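Local coordinates for protein Poly(Beta-D-mannuronate) lyase (Pseudopedobacter saltans, PDB 7O79) that probably cleaves poly(beta-D-mannuronate), the mannuronate part of alginate, as a polysaccharide lyase of family PL6 with a parallel beta-helix fold, at residues Gly88-Asn94 with Tyr117-Arg123; Ser95-Glu101 with Gly124-Gln130; Asp317-Asn323 with Asn354-Asn360; Ala331-Gly336 with Asn369-Thr374. All coordinates share one frame; numbering follows the deposited sequence.

Interaction 1 of 4, residues Gly88-Asn94 with Tyr117-Arg123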
# COMPACT_ATOMS: atom_id res chain seq x y z
N GLY A 88 -2.82 -19.46 0.05
CA GLY A 88 -2.41 -18.92 -1.24
C GLY A 88 -2.96 -17.53 -1.49
O GLY A 88 -2.74 -16.63 -0.70
N SER A 89 -3.65 -17.36 -2.62
CA SER A 89 -4.24 -16.09 -3.01
C SER A 89 -5.43 -16.36 -3.92
O SER A 89 -5.42 -17.32 -4.70
CB SER A 89 -3.23 -15.17 -3.71
OG SER A 89 -3.84 -13.94 -4.10
N VAL A 90 -6.45 -15.51 -3.83
CA VAL A 90 -7.60 -15.70 -4.72
C VAL A 90 -7.19 -15.46 -6.17
O VAL A 90 -7.52 -16.24 -7.07
CB VAL A 90 -8.76 -14.78 -4.30
CG1 VAL A 90 -9.87 -14.83 -5.31
CG2 VAL A 90 -9.26 -15.17 -2.91
N ILE A 91 -6.46 -14.38 -6.42
CA ILE A 91 -5.98 -14.03 -7.75
C ILE A 91 -4.46 -13.93 -7.68
O ILE A 91 -3.92 -13.34 -6.73
CB ILE A 91 -6.61 -12.72 -8.24
CG1 ILE A 91 -8.09 -12.93 -8.54
CG2 ILE A 91 -5.88 -12.22 -9.50
CD1 ILE A 91 -8.89 -11.68 -8.56
N GLN A 92 -3.77 -14.47 -8.68
CA GLN A 92 -2.31 -14.46 -8.64
C GLN A 92 -1.72 -14.14 -10.01
O GLN A 92 -2.06 -14.79 -11.00
CB GLN A 92 -1.78 -15.78 -8.10
CG GLN A 92 -0.29 -15.73 -7.77
CD GLN A 92 0.14 -16.79 -6.76
OE1 GLN A 92 -0.65 -17.21 -5.90
NE2 GLN A 92 1.38 -17.24 -6.87
N PHE A 93 -0.84 -13.12 -10.05
CA PHE A 93 -0.12 -12.74 -11.26
C PHE A 93 1.24 -13.44 -11.22
O PHE A 93 2.15 -12.98 -10.53
CB PHE A 93 0.08 -11.22 -11.34
CG PHE A 93 -1.21 -10.43 -11.58
CD1 PHE A 93 -2.03 -10.07 -10.52
CD2 PHE A 93 -1.56 -10.02 -12.87
CE1 PHE A 93 -3.20 -9.33 -10.73
CE2 PHE A 93 -2.73 -9.27 -13.09
CZ PHE A 93 -3.54 -8.92 -12.03
N ASN A 94 1.38 -14.54 -11.96
CA ASN A 94 2.61 -15.31 -11.97
C ASN A 94 3.47 -15.06 -13.21
O ASN A 94 4.48 -15.74 -13.38
CB ASN A 94 2.33 -16.82 -11.87
CG ASN A 94 1.87 -17.22 -10.49
OD1 ASN A 94 2.48 -16.83 -9.50
ND2 ASN A 94 0.81 -18.03 -10.43
N TYR A 117 -4.85 -16.00 3.52
CA TYR A 117 -4.49 -15.95 2.10
C TYR A 117 -4.66 -14.52 1.58
O TYR A 117 -5.47 -13.73 2.11
CB TYR A 117 -5.33 -16.93 1.27
CG TYR A 117 -6.85 -16.90 1.46
CD1 TYR A 117 -7.65 -16.06 0.69
CD2 TYR A 117 -7.48 -17.78 2.33
CE1 TYR A 117 -9.03 -16.05 0.83
CE2 TYR A 117 -8.87 -17.79 2.47
CZ TYR A 117 -9.64 -16.92 1.71
OH TYR A 117 -11.02 -16.90 1.82
N TYR A 118 -3.89 -14.18 0.55
CA TYR A 118 -4.08 -12.89 -0.09
C TYR A 118 -5.36 -12.89 -0.91
O TYR A 118 -5.91 -13.94 -1.25
CB TYR A 118 -2.94 -12.55 -1.06
CG TYR A 118 -1.54 -12.49 -0.52
CD1 TYR A 118 -0.74 -13.62 -0.49
CD2 TYR A 118 -1.00 -11.28 -0.08
CE1 TYR A 118 0.55 -13.56 -0.01
CE2 TYR A 118 0.31 -11.21 0.39
CZ TYR A 118 1.08 -12.36 0.43
OH TYR A 118 2.38 -12.30 0.89
N TRP A 119 -5.82 -11.70 -1.28
CA TRP A 119 -6.83 -11.66 -2.32
C TRP A 119 -6.21 -11.44 -3.70
O TRP A 119 -6.63 -12.08 -4.67
CB TRP A 119 -7.88 -10.59 -1.99
CG TRP A 119 -8.96 -11.17 -1.09
CD1 TRP A 119 -8.90 -12.35 -0.41
CD2 TRP A 119 -10.22 -10.58 -0.77
NE1 TRP A 119 -10.05 -12.54 0.31
CE2 TRP A 119 -10.88 -11.47 0.10
CE3 TRP A 119 -10.86 -9.40 -1.14
CZ2 TRP A 119 -12.15 -11.21 0.61
CZ3 TRP A 119 -12.13 -9.13 -0.63
CH2 TRP A 119 -12.76 -10.05 0.23
N VAL A 120 -5.15 -10.63 -3.79
CA VAL A 120 -4.43 -10.44 -5.03
C VAL A 120 -2.94 -10.46 -4.71
O VAL A 120 -2.48 -9.70 -3.85
CB VAL A 120 -4.81 -9.11 -5.74
CG1 VAL A 120 -4.03 -8.95 -7.02
CG2 VAL A 120 -6.31 -9.03 -6.00
N LEU A 121 -2.18 -11.31 -5.39
CA LEU A 121 -0.75 -11.42 -5.17
C LEU A 121 -0.01 -11.23 -6.48
O LEU A 121 -0.29 -11.93 -7.46
CB LEU A 121 -0.37 -12.76 -4.53
CG LEU A 121 1.14 -12.93 -4.34
CD1 LEU A 121 1.70 -11.91 -3.37
CD2 LEU A 121 1.50 -14.36 -3.89
N PHE A 122 0.93 -10.29 -6.49
CA PHE A 122 1.77 -10.06 -7.67
C PHE A 122 3.09 -10.81 -7.53
O PHE A 122 3.79 -10.66 -6.52
CB PHE A 122 2.03 -8.57 -7.87
CG PHE A 122 0.82 -7.83 -8.33
CD1 PHE A 122 0.58 -7.70 -9.69
CD2 PHE A 122 -0.06 -7.26 -7.43
CE1 PHE A 122 -0.54 -7.01 -10.14
CE2 PHE A 122 -1.19 -6.57 -7.89
CZ PHE A 122 -1.42 -6.46 -9.24
N ARG A 123 3.44 -11.56 -8.57
CA ARG A 123 4.64 -12.38 -8.57
C ARG A 123 5.20 -12.46 -9.99
O ARG A 123 5.46 -13.54 -10.53
CB ARG A 123 4.30 -13.75 -7.98
CG ARG A 123 5.46 -14.59 -7.64
CD ARG A 123 4.94 -15.88 -7.02
NE ARG A 123 5.88 -16.97 -7.22
CZ ARG A 123 6.26 -17.42 -8.42
NH1 ARG A 123 5.79 -16.89 -9.55
NH2 ARG A 123 7.13 -18.43 -8.49
O HOH W 1 6.96 -14.63 -12.65

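Interaction 2 of 4, residues Ser95-Glu101 with Gly124-Gln130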
# COMPACT_ATOMS: atom_id res chain seq x y z
N SER A 95 3.10 -14.11 -14.05
CA SER A 95 3.78 -13.90 -15.33
C SER A 95 3.88 -12.40 -15.55
O SER A 95 3.80 -11.61 -14.60
CB SER A 95 3.03 -14.64 -16.45
OG SER A 95 3.81 -14.71 -17.63
N ASP A 96 4.06 -11.97 -16.81
CA ASP A 96 4.31 -10.57 -17.13
C ASP A 96 3.24 -10.01 -18.05
O ASP A 96 2.66 -10.72 -18.86
CB ASP A 96 5.68 -10.34 -17.79
CG ASP A 96 6.82 -11.02 -17.06
OD1 ASP A 96 6.79 -11.11 -15.81
OD2 ASP A 96 7.80 -11.38 -17.75
N TYR A 97 2.99 -8.70 -17.89
CA TYR A 97 2.11 -7.96 -18.79
C TYR A 97 0.72 -8.58 -18.88
O TYR A 97 0.14 -8.68 -19.96
CB TYR A 97 2.75 -7.82 -20.18
CG TYR A 97 3.75 -6.69 -20.27
CD1 TYR A 97 3.32 -5.37 -20.32
CD2 TYR A 97 5.12 -6.94 -20.31
CE1 TYR A 97 4.22 -4.32 -20.40
CE2 TYR A 97 6.03 -5.90 -20.39
CZ TYR A 97 5.57 -4.59 -20.44
OH TYR A 97 6.45 -3.53 -20.52
N CYS A 98 0.19 -9.01 -17.75
CA CYS A 98 -1.21 -9.42 -17.69
C CYS A 98 -2.06 -8.31 -17.07
O CYS A 98 -1.54 -7.38 -16.46
CB CYS A 98 -1.38 -10.73 -16.92
SG CYS A 98 -0.51 -12.12 -17.69
N LYS A 99 -3.38 -8.43 -17.24
CA LYS A 99 -4.30 -7.41 -16.76
C LYS A 99 -5.55 -8.05 -16.18
O LYS A 99 -6.15 -8.93 -16.80
CB LYS A 99 -4.69 -6.43 -17.87
CG LYS A 99 -5.62 -5.30 -17.37
CD LYS A 99 -5.80 -4.18 -18.41
CE LYS A 99 -6.02 -4.73 -19.81
NZ LYS A 99 -7.01 -3.94 -20.61
N LEU A 100 -5.95 -7.57 -15.01
CA LEU A 100 -7.25 -7.89 -14.42
C LEU A 100 -8.08 -6.62 -14.40
O LEU A 100 -7.61 -5.58 -13.93
CB LEU A 100 -7.11 -8.42 -13.00
CG LEU A 100 -8.45 -8.67 -12.28
CD1 LEU A 100 -9.13 -9.86 -12.92
CD2 LEU A 100 -8.27 -8.89 -10.78
N GLU A 101 -9.30 -6.68 -14.92
CA GLU A 101 -10.14 -5.50 -14.79
C GLU A 101 -11.60 -5.90 -14.69
O GLU A 101 -11.99 -7.01 -15.05
CB GLU A 101 -9.89 -4.49 -15.92
CG GLU A 101 -9.91 -5.00 -17.33
CD GLU A 101 -9.58 -3.86 -18.32
OE1 GLU A 101 -9.40 -4.13 -19.51
OE2 GLU A 101 -9.54 -2.68 -17.89
N GLY A 124 5.38 -11.30 -10.61
CA GLY A 124 5.76 -11.16 -12.00
C GLY A 124 5.76 -9.68 -12.34
O GLY A 124 5.49 -8.83 -11.49
N ASN A 125 6.06 -9.37 -13.60
CA ASN A 125 6.40 -7.99 -13.94
C ASN A 125 5.40 -7.30 -14.87
O ASN A 125 4.73 -7.92 -15.70
CB ASN A 125 7.80 -7.90 -14.55
CG ASN A 125 8.82 -8.62 -13.72
OD1 ASN A 125 9.18 -8.15 -12.62
ND2 ASN A 125 9.32 -9.74 -14.22
N ASN A 126 5.31 -5.99 -14.71
CA ASN A 126 4.51 -5.14 -15.60
C ASN A 126 3.04 -5.56 -15.67
O ASN A 126 2.40 -5.44 -16.71
CB ASN A 126 5.14 -5.10 -16.99
CG ASN A 126 6.61 -4.76 -16.94
OD1 ASN A 126 7.46 -5.63 -16.71
ND2 ASN A 126 6.92 -3.49 -17.11
N ASN A 127 2.48 -6.00 -14.55
CA ASN A 127 1.07 -6.36 -14.52
C ASN A 127 0.20 -5.18 -14.08
O ASN A 127 0.65 -4.24 -13.41
CB ASN A 127 0.85 -7.57 -13.60
CG ASN A 127 1.66 -8.79 -14.04
OD1 ASN A 127 1.31 -9.45 -15.02
ND2 ASN A 127 2.73 -9.10 -13.30
N LEU A 128 -1.07 -5.24 -14.47
CA LEU A 128 -2.02 -4.16 -14.24
C LEU A 128 -3.33 -4.69 -13.68
O LEU A 128 -3.88 -5.66 -14.20
CB LEU A 128 -2.28 -3.40 -15.54
CG LEU A 128 -3.31 -2.26 -15.49
CD1 LEU A 128 -2.96 -1.21 -14.45
CD2 LEU A 128 -3.39 -1.62 -16.86
N MET A 129 -3.80 -4.08 -12.60
CA MET A 129 -5.15 -4.29 -12.06
C MET A 129 -5.86 -2.95 -12.00
O MET A 129 -5.36 -2.03 -11.36
CB MET A 129 -5.13 -4.87 -10.64
CG MET A 129 -6.47 -5.48 -10.21
SD MET A 129 -6.43 -6.46 -8.68
CE MET A 129 -5.96 -5.23 -7.45
N GLN A 130 -7.05 -2.86 -12.61
CA GLN A 130 -7.76 -1.60 -12.59
C GLN A 130 -9.26 -1.84 -12.68
O GLN A 130 -9.70 -2.85 -13.24
CB GLN A 130 -7.29 -0.67 -13.72
CG GLN A 130 -7.51 -1.21 -15.13
CD GLN A 130 -7.05 -0.23 -16.20
OE1 GLN A 130 -6.18 0.61 -15.96
NE2 GLN A 130 -7.63 -0.35 -17.40
O HOH W 2 1.01 -12.19 -14.46
O HOH W 3 -0.33 -5.33 -18.12

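Interaction 3 of 4, residues Asp317-Asn323 with Asn354-Asn360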
# COMPACT_ATOMS: atom_id res chain seq x y z
N ASP A 317 17.30 13.17 3.91
CA ASP A 317 17.45 13.55 2.52
C ASP A 317 16.10 13.56 1.80
O ASP A 317 16.05 13.44 0.57
CB ASP A 317 18.39 12.59 1.79
CG ASP A 317 19.79 12.60 2.36
OD1 ASP A 317 20.23 13.61 2.94
OD2 ASP A 317 20.51 11.60 2.13
N GLY A 318 14.99 13.64 2.54
CA GLY A 318 13.67 13.55 1.94
C GLY A 318 13.06 14.91 1.65
O GLY A 318 13.53 15.94 2.14
N LEU A 319 12.00 14.90 0.84
CA LEU A 319 11.25 16.11 0.50
C LEU A 319 9.84 15.97 1.07
O LEU A 319 9.07 15.11 0.63
CB LEU A 319 11.21 16.31 -1.02
CG LEU A 319 10.77 17.68 -1.52
CD1 LEU A 319 11.87 18.73 -1.30
CD2 LEU A 319 10.38 17.60 -3.00
N TYR A 320 9.50 16.83 2.03
CA TYR A 320 8.21 16.79 2.72
C TYR A 320 7.56 18.17 2.59
O TYR A 320 7.61 18.94 3.54
CB TYR A 320 8.40 16.36 4.20
CG TYR A 320 9.05 14.99 4.32
CD1 TYR A 320 8.28 13.83 4.20
CD2 TYR A 320 10.42 14.85 4.49
CE1 TYR A 320 8.87 12.56 4.29
CE2 TYR A 320 11.02 13.58 4.57
CZ TYR A 320 10.24 12.45 4.46
OH TYR A 320 10.82 11.20 4.55
N VAL A 321 6.97 18.46 1.42
CA VAL A 321 6.65 19.83 1.02
C VAL A 321 5.22 19.93 0.51
O VAL A 321 4.67 18.97 -0.05
CB VAL A 321 7.64 20.34 -0.08
CG1 VAL A 321 7.36 21.77 -0.47
CG2 VAL A 321 9.06 20.29 0.44
N ASN A 322 4.61 21.10 0.72
CA ASN A 322 3.31 21.42 0.12
C ASN A 322 2.24 20.41 0.47
O ASN A 322 1.43 20.02 -0.39
CB ASN A 322 3.41 21.56 -1.39
CG ASN A 322 4.18 22.79 -1.79
OD1 ASN A 322 5.23 22.70 -2.42
ND2 ASN A 322 3.65 23.96 -1.43
N ASN A 323 2.23 19.96 1.72
CA ASN A 323 1.16 19.10 2.22
C ASN A 323 0.25 19.91 3.14
O ASN A 323 0.61 20.98 3.63
CB ASN A 323 1.73 17.90 2.99
CG ASN A 323 2.66 17.04 2.13
OD1 ASN A 323 2.20 16.26 1.29
ND2 ASN A 323 3.98 17.16 2.36
N ASN A 354 18.64 16.31 7.61
CA ASN A 354 18.79 16.76 6.22
C ASN A 354 17.53 16.54 5.38
O ASN A 354 17.62 16.27 4.19
CB ASN A 354 19.98 16.08 5.54
CG ASN A 354 20.49 16.87 4.35
OD1 ASN A 354 20.54 18.09 4.40
ND2 ASN A 354 20.84 16.20 3.27
N ASN A 355 16.35 16.66 5.99
CA ASN A 355 15.10 16.64 5.24
C ASN A 355 14.57 18.06 5.03
O ASN A 355 14.72 18.92 5.89
CB ASN A 355 14.03 15.82 5.95
CG ASN A 355 14.49 14.40 6.24
OD1 ASN A 355 14.60 13.56 5.34
ND2 ASN A 355 14.79 14.14 7.50
N THR A 356 13.90 18.26 3.91
CA THR A 356 13.23 19.52 3.62
C THR A 356 11.75 19.41 4.00
O THR A 356 10.99 18.68 3.35
CB THR A 356 13.42 19.87 2.15
OG1 THR A 356 14.83 20.05 1.92
CG2 THR A 356 12.67 21.17 1.78
N ILE A 357 11.36 20.12 5.06
CA ILE A 357 10.02 20.09 5.63
C ILE A 357 9.47 21.51 5.59
O ILE A 357 9.58 22.24 6.58
CB ILE A 357 10.06 19.55 7.08
CG1 ILE A 357 10.95 18.29 7.15
CG2 ILE A 357 8.62 19.31 7.61
CD1 ILE A 357 11.31 17.83 8.57
N THR A 358 8.92 21.92 4.44
CA THR A 358 8.55 23.32 4.22
C THR A 358 7.22 23.42 3.49
O THR A 358 6.76 22.46 2.87
CB THR A 358 9.58 24.09 3.39
OG1 THR A 358 9.64 23.51 2.08
CG2 THR A 358 10.95 24.05 4.01
N HIS A 359 6.62 24.61 3.56
CA HIS A 359 5.41 24.93 2.79
C HIS A 359 4.25 23.99 3.11
O HIS A 359 3.44 23.67 2.25
CB HIS A 359 5.72 24.97 1.30
CG HIS A 359 6.74 26.00 0.94
ND1 HIS A 359 8.10 25.77 1.03
CD2 HIS A 359 6.61 27.28 0.51
CE1 HIS A 359 8.75 26.86 0.66
NE2 HIS A 359 7.87 27.79 0.34
N ASN A 360 4.13 23.61 4.37
CA ASN A 360 3.04 22.77 4.84
C ASN A 360 2.03 23.61 5.60
O ASN A 360 2.39 24.59 6.25
CB ASN A 360 3.58 21.65 5.73
CG ASN A 360 4.52 20.72 4.97
OD1 ASN A 360 4.09 19.98 4.08
ND2 ASN A 360 5.82 20.80 5.28

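Interaction 4 of 4, residues Ala331-Gly336 with Asn369-Thr374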
# COMPACT_ATOMS: atom_id res chain seq x y z
N ALA A 331 0.01 15.01 16.54
CA ALA A 331 0.87 16.09 16.07
C ALA A 331 0.67 16.29 14.58
O ALA A 331 0.28 15.38 13.85
CB ALA A 331 2.34 15.77 16.38
N GLY A 332 0.92 17.51 14.11
CA GLY A 332 0.80 17.73 12.68
C GLY A 332 1.92 17.02 11.94
O GLY A 332 1.69 16.15 11.09
N ILE A 333 3.15 17.39 12.27
CA ILE A 333 4.33 16.72 11.76
C ILE A 333 5.15 16.29 12.97
O ILE A 333 5.51 17.13 13.80
CB ILE A 333 5.15 17.61 10.81
CG1 ILE A 333 4.24 18.09 9.66
CG2 ILE A 333 6.38 16.86 10.30
CD1 ILE A 333 4.92 18.96 8.59
N ASN A 334 5.40 14.99 13.08
CA ASN A 334 6.17 14.42 14.17
C ASN A 334 7.55 14.08 13.60
O ASN A 334 7.70 13.09 12.87
CB ASN A 334 5.43 13.21 14.74
CG ASN A 334 6.16 12.56 15.91
OD1 ASN A 334 7.14 13.07 16.42
ND2 ASN A 334 5.65 11.43 16.35
N ILE A 335 8.53 14.93 13.88
CA ILE A 335 9.91 14.73 13.42
C ILE A 335 10.62 13.93 14.51
O ILE A 335 11.08 14.49 15.51
CB ILE A 335 10.61 16.06 13.13
CG1 ILE A 335 9.73 16.96 12.25
CG2 ILE A 335 11.96 15.83 12.44
CD1 ILE A 335 10.29 18.36 12.07
N GLY A 336 10.66 12.61 14.34
CA GLY A 336 11.32 11.77 15.31
C GLY A 336 10.38 10.89 16.12
O GLY A 336 10.52 10.79 17.33
N ASN A 369 1.58 21.16 19.21
CA ASN A 369 2.33 20.14 18.47
C ASN A 369 1.98 20.09 16.98
O ASN A 369 1.94 19.02 16.38
CB ASN A 369 2.16 18.75 19.09
CG ASN A 369 2.53 18.72 20.55
OD1 ASN A 369 3.63 19.16 20.94
ND2 ASN A 369 1.65 18.19 21.38
N ALA A 370 1.77 21.26 16.36
CA ALA A 370 1.69 21.29 14.90
C ALA A 370 2.96 20.71 14.29
O ALA A 370 2.91 19.90 13.36
CB ALA A 370 1.47 22.72 14.41
N ILE A 371 4.12 21.14 14.78
CA ILE A 371 5.38 20.48 14.48
C ILE A 371 5.99 20.07 15.81
O ILE A 371 6.11 20.88 16.73
CB ILE A 371 6.33 21.39 13.68
CG1 ILE A 371 5.63 21.82 12.39
CG2 ILE A 371 7.61 20.65 13.36
CD1 ILE A 371 6.52 22.49 11.43
N GLN A 372 6.29 18.79 15.93
CA GLN A 372 6.81 18.19 17.15
C GLN A 372 8.12 17.51 16.77
O GLN A 372 8.10 16.54 16.01
CB GLN A 372 5.81 17.20 17.70
CG GLN A 372 6.30 16.32 18.82
CD GLN A 372 5.22 15.39 19.29
OE1 GLN A 372 4.10 15.82 19.60
NE2 GLN A 372 5.53 14.10 19.32
N ALA A 373 9.24 18.02 17.27
CA ALA A 373 10.55 17.45 16.96
C ALA A 373 11.16 16.84 18.22
O ALA A 373 11.38 17.55 19.21
CB ALA A 373 11.49 18.50 16.37
N THR A 374 11.42 15.54 18.18
CA THR A 374 12.03 14.90 19.34
C THR A 374 13.43 15.47 19.58
O THR A 374 14.22 15.63 18.64
CB THR A 374 12.08 13.39 19.14
OG1 THR A 374 10.75 12.88 19.07
CG2 THR A 374 12.77 12.72 20.31
O HOH W 4 8.10 13.16 19.06
O HOH W 5 13.72 15.28 15.85

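Interaction 1 of 4, residues Gly88-Asn94 with Tyr117-Arg123
The rings of Phe-93 and Phe-122 form an offset stack. Their centroids are 4.5 Å apart and their planes 8° from parallel. Phe-122 CE1 lies over one face of the Phe-93 ring, near the rim, 3.4 Å from Phe-93 CD1. At the edge of the Phe-93 ring, in its plane, sit Val-120 CG1 and the carbonyl oxygen of Leu-121. Leu-121 CD1 lies over the centre of the Tyr-118 ring. Both phenylalanines carry CG anti to the carbonyl carbon (chi1 near -70°), which sends the two rings off the strands side by side. At the corner of the chain, Val-90 CG2 touches Tyr-117 CE1 and Trp-119 CD1, both at 3.8 Å.

The backbones run parallel and in register. Phe-93 N donates to Leu-121 O at 2.9 Å. Ile-91 O takes two donors, Leu-121 N across the contact and Ser-89 OG from its own segment at 2.7 Å. Gln-92 NE2 donates to Asn-94 OD1, which holds that amide beside Leu-121 CD2. A water bridges Asn-94 O and Arg-123 O.

These are successive rungs of the parallel beta-helix, and the phenylalanine stack continues to Phe-68 on the rung before. Phe-193 meets Phe-122 edge-to-face. Strand 99-106 packs against Val-90, Ile-91 and Phe-93, and strand 128-135 against Trp-119 and Val-120. Strand 144-146 lies against Phe-122.

Interaction 2 of 4, residues Ser95-Glu101 with Gly124-Gln130
Ser-95-Glu-101 and Gly-124-Gln-130 are equivalent turns and strands on successive coils of the parallel beta-helix, joined by asparagine and backbone hydrogen bonds. The axes of strands 99-101 and 128-130 approach to 4.7 Å and run nearly parallel.

At the turn, Asn-127 reaches over to the neighbouring coil with both ends of its amide. ND2 donates to Ser-95 O at 3.0 Å, with the acceptor in the amide plane. OD1 accepts from Cys-98 N at 3.0 Å and from a water held by Ser-95 N. CG sits beside the backbone N (chi1 -58°), carrying the amide to both partners. An alanine here is likely to leave Ser-95 O and Cys-98 N without these mates and the turn less firmly fixed to the preceding coil.

Asp-96 OD1 accepts from Asn-125 N at 2.9 Å, on the anti side and tilted out of the carboxylate plane. The next pair stacks: the Asn-126 amide lies 9° from the plane of the Tyr-97 ring, and Asn-126 CB sits over the ring face, 3.4 Å from the Tyr-97 centroid, a CH-pi contact.

On the strands, Leu-100 CD2 touches Met-129 SD at 3.7 Å. Glu-101 uses both oxygens. OE2 takes Gln-130 NE2 at 3.1 Å, on the syn side but tilted from the carboxylate plane. OE1 makes a salt bridge with Lys-99 NZ of its own strand. Gln-130 OE1 bonds to Gln-157 NE2 on the next coil.

Strand 73-83 flanks the pair at Cys-98, Lys-99 and Leu-100, and strand 155-162 at Leu-128 and Met-129. Phe-93 of strand 89-93 packs against Cys-98, Leu-100 and Asn-127.

Interaction 3 of 4, residues Asp317-Asn323 with Asn354-Asn360
Side-chain amides of Asn-355 and Asn-360 make polar bonds to the backbone of Asp-317-Asn-323 at both ends of this contact. Asn-355 OD1 accepts from Gly-318 N at 2.8 Å. Asn-360 ND2 donates to Tyr-320 O at 3.1 Å, nearly straight at 170°, and its OD1 accepts from Asn-323 N at 3.0 Å. With CG opposite the carbonyl carbon (chi1 -63°), the Asn-360 amide spans Tyr-320 O and Asn-323 N. The amides of Asn-323 and Asn-360 are nearly coplanar, with a weak bond from Asn-323 ND2 to Asn-360 OD1. Asn-323 ND2 also donates to Val-267 O on the preceding coil.

A second polar pair lies at the surface. Asn-354 ND2 donates to Asp-317 OD1 at 2.7 Å, with the carboxylate and amide planes almost perpendicular.

These repeated asparagines form asparagine ladders, as known from other parallel beta-helices of the pectate lyase type. Asn-323 continues to Asn-270 on one side, and Asn-395 bonds to the backbone at Ile-357 and Asn-360 on the other.

Backbone bonds are firm in the middle, as in Tyr-320 N to Thr-356 O at 2.7 Å. The first, Asp-317 N to Asn-354 O, is weak, as are those from Tyr-320 O onward.

Among apolar contacts, Val-321 CG2 lies 3.9 Å from Thr-356 CG2, and Leu-319 CD1 touches the same methyl. The Tyr-320 ring meets a polar atom, Asn-355 OD1, at its edge. Leu-280 and Leu-282 also touch the Tyr-320 side chain.

Interaction 4 of 4, residues Ala331-Gly336 with Asn369-Thr374
Gln-372 lies alongside Ala-331 and Asn-334, and each part of its side chain has a neighbour. CB is 4.0 Å from Ala-331 CB. CG, anti to the backbone N (chi1 169°), carries the extended chain on past Asn-334 OD1. CD comes near both Ala-331 CB and Asn-334 OD1. At the tip, OE1 is 3.7 Å from Ala-331 CB. NE2 donates to a water. The same water donates to Asn-334 OD1 and to Thr-374 OG1, so it ties three side chains together. The amide planes of Asn-334 and Gln-372 stand 62° apart. A leucine in place of Gln-372 would probably leave the water without its amide donor and the link to Asn-334 and Thr-374 weaker.

The backbones pair as parallel strands, the last two rungs of one face of the beta-helix. Gln-372 N donates to Ile-333 O at 2.8 Å, and Ile-335 N to Gln-372 O. Before the strand, Gly-332 N bonds to Asn-369 O. There Gly-332 CA comes close to Ala-370 O, at 3.1 Å.

On the opposite side of the strands from Gln-372, Ile-335 CD1 crosses to Ile-371 CG2 at 3.8 Å. Ile-335 also packs on Ile-357 and Leu-392, from strands 356-364 and 391-397.

Thr-374 closes the pair. Its OG1 donates to Gly-336 O at 2.7 Å, from above the carbonyl plane, and its N donates to Ile-335 O. A second water bridges Ile-335 O and Thr-374 O.

The four contacts all join successive coils of one parallel beta-helix, and they fall into two pairs. Interactions 1 and 2 come first in the chain, with centres 12 Å apart. Their segments alternate, and they touch through packed side chains, among them Val-120 on Met-129. Interactions 3 and 4 follow, 13 Å apart, also alternating, and meet through packed side chains such as Asn-360 on Ile-333. Between the pairs the centres lie 34 to 40 Å apart, without contact. Interactions 1 and 4 belong to one run of stacked strands, 2 and 3 to another. The same coil-to-coil pairing thus recurs at distant places along the solenoid, building its elongated body.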